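Local coordinates for spore germination protein B3 (Bacillus subtilis subsp. subtilis, PDB 3N54) that takes part in the spore germination response to the mixture of L-asparagine, glucose, fructose and potassium ions, as a lipoprotein component of a germinant receptor, at residues Ser232-Lys237 with Phe247-Lys252; Asp287-Met292 with Phe334-Ser339. All coordinates share one frame; numbering follows the deposited sequence.

Contact 1: residues Ser232-Lys237 with Phe247-Lys252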
loop_
_atom_site.group_PDB
_atom_site.type_symbol
_atom_site.label_atom_id
_atom_site.label_comp_id
_atom_site.label_asym_id
_atom_site.label_seq_id
_atom_site.Cartn_x
_atom_site.Cartn_y
_atom_site.Cartn_z
ATOM N N SER A 232 7.513 -10.394 -18.685
ATOM C CA SER A 232 8.506 -10.791 -17.688
ATOM C C SER A 232 7.978 -11.916 -16.803
ATOM O O SER A 232 6.800 -11.937 -16.449
ATOM C CB SER A 232 8.916 -9.594 -16.824
ATOM O OG SER A 232 10.024 -9.914 -15.997
ATOM N N LYS A 233 8.863 -12.845 -16.453
ATOM C CA LYS A 233 8.519 -13.995 -15.629
ATOM C C LYS A 233 9.575 -14.205 -14.553
ATOM O O LYS A 233 10.757 -13.962 -14.788
ATOM C CB LYS A 233 8.417 -15.251 -16.495
ATOM C CG LYS A 233 7.413 -15.152 -17.637
ATOM C CD LYS A 233 7.321 -16.460 -18.420
ATOM C CE LYS A 233 6.228 -16.405 -19.491
ATOM N NZ LYS A 233 6.044 -17.708 -20.198
ATOM N N THR A 234 9.149 -14.663 -13.381
ATOM C CA THR A 234 10.067 -14.922 -12.278
ATOM C C THR A 234 9.847 -16.298 -11.664
ATOM O O THR A 234 8.713 -16.696 -11.410
ATOM C CB THR A 234 9.923 -13.861 -11.165
ATOM O OG1 THR A 234 10.480 -12.617 -11.612
ATOM C CG2 THR A 234 10.642 -14.304 -9.895
ATOM N N LYS A 235 10.944 -17.019 -11.437
ATOM C CA LYS A 235 10.911 -18.293 -10.731
ATOM C C LYS A 235 11.725 -18.145 -9.454
ATOM O O LYS A 235 12.857 -17.663 -9.493
ATOM C CB LYS A 235 11.471 -19.422 -11.597
ATOM C CG LYS A 235 10.535 -19.881 -12.708
ATOM C CD LYS A 235 11.071 -21.130 -13.409
ATOM C CE LYS A 235 10.080 -21.687 -14.429
ATOM N NZ LYS A 235 8.787 -22.114 -13.814
ATOM N N ILE A 236 11.143 -18.547 -8.326
ATOM C CA ILE A 236 11.804 -18.446 -7.032
ATOM C C ILE A 236 11.985 -19.826 -6.420
ATOM O O ILE A 236 11.013 -20.539 -6.195
ATOM C CB ILE A 236 11.002 -17.576 -6.056
ATOM C CG1 ILE A 236 10.816 -16.166 -6.624
ATOM C CG2 ILE A 236 11.702 -17.503 -4.716
ATOM C CD1 ILE A 236 10.111 -15.213 -5.681
ATOM N N LYS A 237 13.235 -20.191 -6.144
ATOM C CA LYS A 237 13.564 -21.481 -5.555
ATOM C C LYS A 237 14.313 -21.278 -4.237
ATOM O O LYS A 237 15.510 -20.994 -4.241
ATOM C CB LYS A 237 14.411 -22.306 -6.531
ATOM C CG LYS A 237 14.724 -23.713 -6.050
ATOM C CD LYS A 237 15.486 -24.513 -7.098
ATOM C CE LYS A 237 15.658 -25.961 -6.660
ATOM N NZ LYS A 237 16.396 -26.779 -7.666
ATOM N N PHE A 247 17.259 -17.714 -1.104
ATOM C CA PHE A 247 16.335 -17.595 -2.227
ATOM C C PHE A 247 17.068 -17.461 -3.552
ATOM O O PHE A 247 17.791 -16.494 -3.763
ATOM C CB PHE A 247 15.411 -16.382 -2.052
ATOM C CG PHE A 247 14.255 -16.619 -1.120
ATOM C CD1 PHE A 247 13.078 -17.179 -1.587
ATOM C CD2 PHE A 247 14.338 -16.263 0.215
ATOM C CE1 PHE A 247 12.004 -17.396 -0.734
ATOM C CE2 PHE A 247 13.267 -16.476 1.076
ATOM C CZ PHE A 247 12.100 -17.043 0.601
ATOM N N HIS A 248 16.883 -18.438 -4.434
ATOM C CA HIS A 248 17.397 -18.357 -5.796
ATOM C C HIS A 248 16.280 -17.798 -6.659
ATOM O O HIS A 248 15.287 -18.481 -6.920
ATOM C CB HIS A 248 17.836 -19.722 -6.324
ATOM C CG HIS A 248 19.132 -20.204 -5.758
ATOM N ND1 HIS A 248 19.233 -20.774 -4.507
ATOM C CD2 HIS A 248 20.381 -20.216 -6.279
ATOM C CE1 HIS A 248 20.490 -21.111 -4.281
ATOM N NE2 HIS A 248 21.207 -20.783 -5.340
ATOM N N ILE A 249 16.439 -16.553 -7.086
ATOM C CA ILE A 249 15.437 -15.881 -7.892
ATOM C C ILE A 249 15.927 -15.742 -9.324
ATOM O O ILE A 249 17.017 -15.223 -9.572
ATOM C CB ILE A 249 15.112 -14.490 -7.328
ATOM C CG1 ILE A 249 14.562 -14.622 -5.904
ATOM C CG2 ILE A 249 14.126 -13.764 -8.237
ATOM C CD1 ILE A 249 14.044 -13.325 -5.310
ATOM N N SER A 250 15.110 -16.213 -10.257
ATOM C CA SER A 250 15.408 -16.143 -11.672
ATOM C C SER A 250 14.432 -15.174 -12.311
ATOM O O SER A 250 13.231 -15.279 -12.090
ATOM C CB SER A 250 15.277 -17.525 -12.309
ATOM O OG SER A 250 15.635 -17.495 -13.678
ATOM N N VAL A 251 14.946 -14.223 -13.084
ATOM C CA VAL A 251 14.110 -13.246 -13.769
ATOM C C VAL A 251 14.390 -13.312 -15.263
ATOM O O VAL A 251 15.530 -13.143 -15.697
ATOM C CB VAL A 251 14.366 -11.803 -13.256
ATOM C CG1 VAL A 251 13.565 -10.792 -14.060
ATOM C CG2 VAL A 251 14.029 -11.690 -11.778
ATOM N N LYS A 252 13.348 -13.586 -16.040
ATOM C CA LYS A 252 13.435 -13.601 -17.491
ATOM C C LYS A 252 12.478 -12.547 -18.022
ATOM O O LYS A 252 11.276 -12.616 -17.772
ATOM C CB LYS A 252 13.091 -14.984 -18.046
ATOM C CG LYS A 252 14.141 -16.046 -17.746
ATOM C CD LYS A 252 13.830 -17.364 -18.450
ATOM C CE LYS A 252 14.985 -18.350 -18.324
ATOM N NZ LYS A 252 14.760 -19.594 -19.119
#

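Contact 2: residues Asp287-Met292 with Phe334-Ser339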
loop_
_atom_site.group_PDB
_atom_site.type_symbol
_atom_site.label_atom_id
_atom_site.label_comp_id
_atom_site.label_asym_id
_atom_site.label_seq_id
_atom_site.Cartn_x
_atom_site.Cartn_y
_atom_site.Cartn_z
ATOM N N ASP A 287 19.816 -2.541 -8.014
ATOM C CA ASP A 287 18.660 -1.812 -7.505
ATOM C C ASP A 287 17.847 -2.677 -6.539
ATOM O O ASP A 287 17.417 -2.184 -5.499
ATOM C CB ASP A 287 17.789 -1.281 -8.653
ATOM C CG ASP A 287 18.473 -0.160 -9.436
ATOM O OD1 ASP A 287 19.489 0.379 -8.953
ATOM O OD2 ASP A 287 17.997 0.187 -10.534
ATOM N N VAL A 288 17.668 -3.963 -6.849
ATOM C CA VAL A 288 16.892 -4.836 -5.955
ATOM C C VAL A 288 17.668 -5.131 -4.667
ATOM O O VAL A 288 17.067 -5.317 -3.616
ATOM C CB VAL A 288 16.438 -6.158 -6.631
ATOM C CG1 VAL A 288 17.602 -7.129 -6.799
ATOM C CG2 VAL A 288 15.328 -6.805 -5.817
ATOM N N LYS A 289 18.996 -5.159 -4.748
ATOM C CA LYS A 289 19.826 -5.369 -3.556
ATOM C C LYS A 289 19.635 -4.234 -2.554
ATOM O O LYS A 289 19.597 -4.465 -1.348
ATOM C CB LYS A 289 21.307 -5.512 -3.923
ATOM C CG LYS A 289 21.680 -6.890 -4.459
ATOM C CD LYS A 289 23.169 -6.981 -4.740
ATOM C CE LYS A 289 23.582 -8.367 -5.217
ATOM N NZ LYS A 289 25.051 -8.431 -5.500
ATOM N N GLN A 290 19.511 -3.014 -3.061
ATOM C CA GLN A 290 19.280 -1.850 -2.216
ATOM C C GLN A 290 17.901 -1.950 -1.539
ATOM O O GLN A 290 17.786 -1.735 -0.331
ATOM C CB GLN A 290 19.407 -0.569 -3.049
ATOM C CG GLN A 290 19.177 0.765 -2.312
ATOM C CD GLN A 290 20.061 0.966 -1.105
ATOM O OE1 GLN A 290 19.833 0.358 -0.049
ATOM N NE2 GLN A 290 21.056 1.859 -1.228
ATOM N N VAL A 291 16.875 -2.302 -2.314
ATOM C CA VAL A 291 15.512 -2.410 -1.790
ATOM C C VAL A 291 15.417 -3.537 -0.761
ATOM O O VAL A 291 14.846 -3.353 0.314
ATOM C CB VAL A 291 14.470 -2.645 -2.910
ATOM C CG1 VAL A 291 13.074 -2.823 -2.314
ATOM C CG2 VAL A 291 14.483 -1.490 -3.904
ATOM N N MET A 292 16.001 -4.689 -1.085
ATOM C CA MET A 292 15.979 -5.837 -0.180
ATOM C C MET A 292 16.713 -5.523 1.124
ATOM O O MET A 292 16.341 -6.003 2.184
ATOM C CB MET A 292 16.597 -7.067 -0.856
ATOM C CG MET A 292 16.142 -8.401 -0.278
ATOM S SD MET A 292 14.351 -8.664 -0.342
ATOM C CE MET A 292 13.952 -8.054 -1.973
ATOM N N PHE A 334 20.085 -13.811 -0.860
ATOM C CA PHE A 334 19.452 -13.855 -2.168
ATOM C C PHE A 334 20.496 -13.984 -3.264
ATOM O O PHE A 334 21.540 -13.332 -3.219
ATOM C CB PHE A 334 18.608 -12.594 -2.392
ATOM C CG PHE A 334 17.461 -12.459 -1.432
ATOM C CD1 PHE A 334 17.654 -11.910 -0.176
ATOM C CD2 PHE A 334 16.190 -12.898 -1.781
ATOM C CE1 PHE A 334 16.598 -11.796 0.721
ATOM C CE2 PHE A 334 15.128 -12.790 -0.892
ATOM C CZ PHE A 334 15.332 -12.239 0.362
ATOM N N LYS A 335 20.203 -14.840 -4.237
ATOM C CA LYS A 335 21.053 -15.048 -5.392
ATOM C C LYS A 335 20.175 -14.837 -6.611
ATOM O O LYS A 335 19.175 -15.532 -6.786
ATOM C CB LYS A 335 21.635 -16.461 -5.393
ATOM C CG LYS A 335 22.492 -16.801 -4.173
ATOM C CD LYS A 335 23.801 -16.021 -4.161
ATOM C CE LYS A 335 24.707 -16.465 -3.018
ATOM N NZ LYS A 335 24.099 -16.193 -1.681
ATOM N N TYR A 336 20.544 -13.878 -7.450
ATOM C CA TYR A 336 19.723 -13.505 -8.589
ATOM C C TYR A 336 20.309 -14.009 -9.897
ATOM O O TYR A 336 21.523 -14.063 -10.062
ATOM C CB TYR A 336 19.567 -11.982 -8.644
ATOM C CG TYR A 336 19.058 -11.384 -7.353
ATOM C CD1 TYR A 336 17.695 -11.203 -7.135
ATOM C CD2 TYR A 336 19.935 -11.017 -6.340
ATOM C CE1 TYR A 336 17.221 -10.663 -5.944
ATOM C CE2 TYR A 336 19.470 -10.477 -5.149
ATOM C CZ TYR A 336 18.112 -10.302 -4.958
ATOM O OH TYR A 336 17.653 -9.767 -3.776
ATOM N N ASP A 337 19.430 -14.390 -10.816
ATOM C CA ASP A 337 19.819 -14.771 -12.160
ATOM C C ASP A 337 18.890 -14.004 -13.087
ATOM O O ASP A 337 17.758 -14.415 -13.335
ATOM C CB ASP A 337 19.709 -16.284 -12.358
ATOM C CG ASP A 337 20.205 -16.740 -13.727
ATOM O OD1 ASP A 337 20.672 -17.894 -13.825
ATOM O OD2 ASP A 337 20.137 -15.959 -14.702
ATOM N N ILE A 338 19.374 -12.874 -13.586
ATOM C CA ILE A 338 18.555 -11.986 -14.393
ATOM C C ILE A 338 18.965 -12.079 -15.855
ATOM O O ILE A 338 20.138 -11.928 -16.185
ATOM C CB ILE A 338 18.668 -10.536 -13.886
ATOM C CG1 ILE A 338 18.362 -10.487 -12.384
ATOM C CG2 ILE A 338 17.733 -9.633 -14.654
ATOM C CD1 ILE A 338 18.382 -9.103 -11.790
ATOM N N SER A 339 17.990 -12.331 -16.723
ATOM C CA SER A 339 18.234 -12.476 -18.149
ATOM C C SER A 339 17.258 -11.624 -18.948
ATOM O O SER A 339 16.050 -11.857 -18.927
ATOM C CB SER A 339 18.110 -13.946 -18.556
ATOM O OG SER A 339 18.364 -14.114 -19.941
#

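Contact 1: residues Ser232-Lys237 with Phe247-Lys252
I236 and F247 meet at one end of an antiparallel beta hairpin, formed by strands 223-240 and 245-258, two central strands of a four-stranded mixed sheet. Three hydrogen-bonded pairs, K233 with K252, K235 with S250 and K237 with H248, each close a ring of two backbone bonds. The straightest include K252 N to K233 O, 2.9 Å long with an N-H...O angle of 173°. T234 with V251 and I236 with I249 are the non-hydrogen-bonded pairs between them, where the CA atoms come nearer and CA-H...O contacts add to the backbone bonds, as from T234 CA to S250 O at 3.2 Å.

The sheet has two unlike faces. On the packed face, T234, I236, I249 and V251 turn towards helix 198-208, and L306 and H309 of helix 306-313 also touch I236. Branched residues suit an extended backbone and fill this layer: I236 and I249 lie side by side, with their CG1 atoms 4.1 Å apart. T234 serves both chemistries. Its CG2, anti to the backbone N, reaches I249 CG2 at 3.9 Å, while OG1 is directed to a hydrogen bond with V207 O of the helix. A valine here would probably leave the V207 carbonyl without its hydroxyl partner.

The other face is looser and more polar. K233, K235, K237 and K252 are exposed, and lysine suits them because its long chain carries the amino group away from the partner strand toward solvent; mostly their CB atoms touch that strand, and the short S250 sits among them. H248 CB lies 3.4 Å from K237 O. Back on the packed face, I236 CG2 comes in at the edge of the F247 ring, near its plane, 3.4 Å from CD1.

Contact 2: residues Asp287-Met292 with Phe334-Ser339
V288 and M292, one helical turn apart on helix 271-299, face Y336 and F334 of strand 333-342. The short helix and strand segments run nearly antiparallel, at 154°, and their axes approach to 10.8 Å, a spacing that side chains must fill. Alternation along the strand sends F334 and Y336 toward the helix, giving an alpha/beta layer packing.

V288 and Y336 come from opposite directions: CG1 sits over one face of the tyrosine ring, 3.9 Å from its centroid and 22° off the normal. The rotation that turns CG1 to the ring leaves CG2 anti to the backbone N. K289 adds its aliphatic CG, 4.3 Å from Y336 CE2, which lets a lysine border the apolar layer.

M292 crosses F334 at about a right angle. Its chi1 of -156° sets CG over the ring face, 3.6 Å from CE1, and the bend at chi2 brings SD obliquely to 4.2 Å from the centroid in a Met-aromatic contact. F329 of helix 325-331 touches both residues.

The contact therefore rests on dispersion, CH-pi and sulfur-aromatic attraction, with flat rings offering broad surfaces to a small branched residue and a flexible thioether.

In the fold
Strand 245-258 joins the two contacts: it pairs with 223-240 in contact 1 and, on its other edge, runs parallel to 333-342, the strand of contact 2. Their centres lie about 10 Å apart. V251 links them twice, its N 2.8 Å from D337 O and its O 2.8 Å from S339 N, both probable hydrogen bonds. F247 and F334 continue the packing between strands, with their ring planes nearly parallel. Helix 198-208 touches side chains of both contacts, V207 meeting I249 and V288. Together they join hairpin, edge strand and long helix within the C-terminal GerAC-like region, the centres of contacts 1 and 2 lying about 23 and 22 Å from the centre of the chain.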